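Local structure of yersinopine dehydrogenase (Yersinia pestis, 6C4L) at residues R107-V112 and S134-S139. The protein catalyses the NADPH-dependent reductive condensation of pyruvate with an amino-acid intermediate, the last step in making the metallophore yersinopine. Numbering follows the deposited sequence.
Sequences RLILAV and SVILLS
S134 sits beside R107 on the neighbouring strand: its OG lies 3.3 Å from R107 CG, while its O accepts a 3.0 Å hydrogen bond from L108 N. The small side chain probably leaves room for the arginine, and its OG is hydrogen-bonded to E226, whose carboxylate also forms a salt bridge with R107. V135 points to the other face, where its branched CB fits a strand and CG1 meets L110 CD1 at 3.7 Å. I136 returns to the face of R107 and I109. With CG1 anti to the carbonyl carbon (chi1 -59°), its chain runs alongside that of I109 and brings CD1 within 3.6 Å of R107 CD, an apolar tip packed against the arginine's CH2 groups while the guanidinium reaches E226. The backbone of I136 bonds to the residues on either side of its partner I109, as parallel pairing requires: N to L108 O at 2.9 Å and O to L110 N. L137 sets CD2 against L110 CB, and both leucines touch Y117 of helix 117-123. Further on, L138 N donates to L110 O at 3.2 Å, and L138 CD2 packs on A111 CB. A water then bridges S139 N to L110 O and V112 O. Two parallel strands joined through helix 117-123 form a beta-alpha-beta unit of the Rossmann-type NADP(+)-binding domain, and L138 lies close to the cofactor-binding A33.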
ATOM      1  N   ARG A 107     -13.938  16.896 -41.702  1.00 36.19           N
ATOM      2  CA  ARG A 107     -13.207  16.511 -40.507  1.00 29.92           C
ATOM      3  C   ARG A 107     -13.398  15.020 -40.279  1.00 35.52           C
ATOM      4  O   ARG A 107     -14.531  14.522 -40.284  1.00 34.89           O
ATOM      5  CB  ARG A 107     -13.694  17.322 -39.302  1.00 33.14           C
ATOM      6  CG  ARG A 107     -12.953  17.068 -38.043  1.00 31.74           C
ATOM      7  CD  ARG A 107     -13.636  17.755 -36.843  1.00 40.13           C
ATOM      8  NE  ARG A 107     -13.595  19.210 -36.977  1.00 42.41           N
ATOM      9  CZ  ARG A 107     -14.661  20.006 -36.997  1.00 47.30           C
ATOM     10  NH1 ARG A 107     -15.890  19.518 -36.893  1.00 39.62           N
ATOM     11  NH2 ARG A 107     -14.494  21.316 -37.111  1.00 43.14           N
ATOM     12  N   LEU A 108     -12.279  14.316 -40.134  1.00 35.45           N
ATOM     13  CA  LEU A 108     -12.242  12.935 -39.680  1.00 37.34           C
ATOM     14  C   LEU A 108     -11.722  12.921 -38.255  1.00 33.79           C
ATOM     15  O   LEU A 108     -10.690  13.535 -37.961  1.00 36.24           O
ATOM     16  CB  LEU A 108     -11.318  12.074 -40.539  1.00 43.76           C
ATOM     17  CG  LEU A 108     -11.614  11.763 -41.988  1.00 49.18           C
ATOM     18  CD1 LEU A 108     -10.789  10.537 -42.343  1.00 49.42           C
ATOM     19  CD2 LEU A 108     -13.103  11.546 -42.226  1.00 51.68           C
ATOM     20  N   ILE A 109     -12.429  12.242 -37.364  1.00 35.89           N
ATOM     21  CA  ILE A 109     -11.958  12.074 -35.996  1.00 28.33           C
ATOM     22  C   ILE A 109     -11.727  10.581 -35.763  1.00 32.59           C
ATOM     23  O   ILE A 109     -12.660   9.775 -35.853  1.00 36.27           O
ATOM     24  CB  ILE A 109     -12.927  12.660 -34.965  1.00 32.00           C
ATOM     25  CG1 ILE A 109     -13.077  14.188 -35.160  1.00 37.30           C
ATOM     26  CG2 ILE A 109     -12.368  12.410 -33.591  1.00 33.15           C
ATOM     27  CD1 ILE A 109     -14.236  14.827 -34.435  1.00 36.80           C
ATOM     28  N   LEU A 110     -10.479  10.206 -35.487  1.00 34.09           N
ATOM     29  CA  LEU A 110     -10.135   8.799 -35.204  1.00 32.06           C
ATOM     30  C   LEU A 110     -10.365   8.558 -33.721  1.00 34.84           C
ATOM     31  O   LEU A 110      -9.561   8.958 -32.875  1.00 33.73           O
ATOM     32  CB  LEU A 110      -8.711   8.496 -35.642  1.00 34.37           C
ATOM     33  CG  LEU A 110      -8.695   8.107 -37.138  1.00 41.45           C
ATOM     34  CD1 LEU A 110      -8.878   9.329 -37.993  1.00 39.32           C
ATOM     35  CD2 LEU A 110      -7.454   7.392 -37.565  1.00 37.02           C
ATOM     36  N   ALA A 111     -11.517   7.973 -33.415  1.00 33.25           N
ATOM     37  CA  ALA A 111     -11.840   7.490 -32.089  1.00 33.80           C
ATOM     38  C   ALA A 111     -11.351   6.068 -31.836  1.00 37.91           C
ATOM     39  O   ALA A 111     -11.454   5.597 -30.705  1.00 40.84           O
ATOM     40  CB  ALA A 111     -13.350   7.551 -31.873  1.00 44.15           C
ATOM     41  N   VAL A 112     -10.805   5.391 -32.842  1.00 36.08           N
ATOM     42  CA  VAL A 112     -10.258   4.038 -32.685  1.00 37.46           C
ATOM     43  C   VAL A 112      -8.960   4.137 -31.893  1.00 41.09           C
ATOM     44  O   VAL A 112      -8.341   5.210 -31.862  1.00 35.37           O
ATOM     45  CB  VAL A 112     -10.015   3.377 -34.050  1.00 37.29           C
ATOM     46  CG1 VAL A 112     -11.312   3.261 -34.837  1.00 42.72           C
ATOM     47  CG2 VAL A 112      -8.970   4.154 -34.848  1.00 34.81           C
ATOM     48  N   SER A 134      -9.218  18.412 -41.842  1.00 37.91           N
ATOM     49  CA  SER A 134      -8.512  18.066 -40.622  1.00 34.71           C
ATOM     50  C   SER A 134      -8.751  16.613 -40.242  1.00 31.65           C
ATOM     51  O   SER A 134      -9.808  16.042 -40.507  1.00 32.48           O
ATOM     52  CB  SER A 134      -8.936  19.015 -39.503  1.00 38.75           C
ATOM     53  OG  SER A 134     -10.096  18.537 -38.851  1.00 45.69           O
ATOM     54  N   VAL A 135      -7.741  16.023 -39.618  1.00 31.61           N
ATOM     55  CA  VAL A 135      -7.838  14.685 -39.060  1.00 30.77           C
ATOM     56  C   VAL A 135      -7.381  14.767 -37.623  1.00 30.16           C
ATOM     57  O   VAL A 135      -6.249  15.181 -37.363  1.00 35.65           O
ATOM     58  CB  VAL A 135      -6.991  13.674 -39.846  1.00 33.58           C
ATOM     59  CG1 VAL A 135      -6.998  12.328 -39.149  1.00 33.20           C
ATOM     60  CG2 VAL A 135      -7.510  13.540 -41.284  1.00 28.85           C
ATOM     61  N   ILE A 136      -8.251  14.373 -36.699  1.00 29.69           N
ATOM     62  CA  ILE A 136      -8.017  14.536 -35.263  1.00 29.62           C
ATOM     63  C   ILE A 136      -7.775  13.159 -34.649  1.00 34.05           C
ATOM     64  O   ILE A 136      -8.615  12.265 -34.773  1.00 33.96           O
ATOM     65  CB  ILE A 136      -9.198  15.234 -34.578  1.00 32.95           C
ATOM     66  CG1 ILE A 136      -9.421  16.617 -35.232  1.00 38.18           C
ATOM     67  CG2 ILE A 136      -8.939  15.406 -33.087  1.00 35.25           C
ATOM     68  CD1 ILE A 136     -10.685  17.319 -34.812  1.00 42.33           C
ATOM     69  N   LEU A 137      -6.645  13.012 -33.961  1.00 32.58           N
ATOM     70  CA  LEU A 137      -6.234  11.756 -33.306  1.00 31.65           C
ATOM     71  C   LEU A 137      -6.625  11.864 -31.836  1.00 34.45           C
ATOM     72  O   LEU A 137      -5.964  12.530 -31.041  1.00 33.96           O
ATOM     73  CB  LEU A 137      -4.742  11.532 -33.494  1.00 28.36           C
ATOM     74  CG  LEU A 137      -4.361  11.641 -34.981  1.00 31.99           C
ATOM     75  CD1 LEU A 137      -2.873  11.436 -35.233  1.00 32.08           C
ATOM     76  CD2 LEU A 137      -5.141  10.622 -35.793  1.00 33.11           C
ATOM     77  N   LEU A 138      -7.736  11.225 -31.503  1.00 35.28           N
ATOM     78  CA  LEU A 138      -8.434  11.515 -30.268  1.00 33.59           C
ATOM     79  C   LEU A 138      -7.680  10.964 -29.068  1.00 35.95           C
ATOM     80  O   LEU A 138      -7.561  11.638 -28.040  1.00 39.84           O
ATOM     81  CB  LEU A 138      -9.850  10.939 -30.348  1.00 35.59           C
ATOM     82  CG  LEU A 138     -10.745  11.246 -29.146  1.00 42.91           C
ATOM     83  CD1 LEU A 138     -11.061  12.736 -29.124  1.00 38.32           C
ATOM     84  CD2 LEU A 138     -12.026  10.413 -29.184  1.00 39.87           C
ATOM     85  N   SER A 139      -7.166   9.739 -29.173  1.00 34.68           N
ATOM     86  CA  SER A 139      -6.337   9.149 -28.119  1.00 36.89           C
ATOM     87  C   SER A 139      -5.015   8.710 -28.740  1.00 41.62           C
ATOM     88  O   SER A 139      -4.755   7.516 -28.966  1.00 36.14           O
ATOM     89  CB  SER A 139      -7.028   7.988 -27.414  1.00 40.91           C
ATOM     90  OG  SER A 139      -6.537   7.945 -26.079  1.00 48.86           O
TER
HETATM   91  O   HOH W   1      -7.977   7.756 -31.142  1.00 35.29           O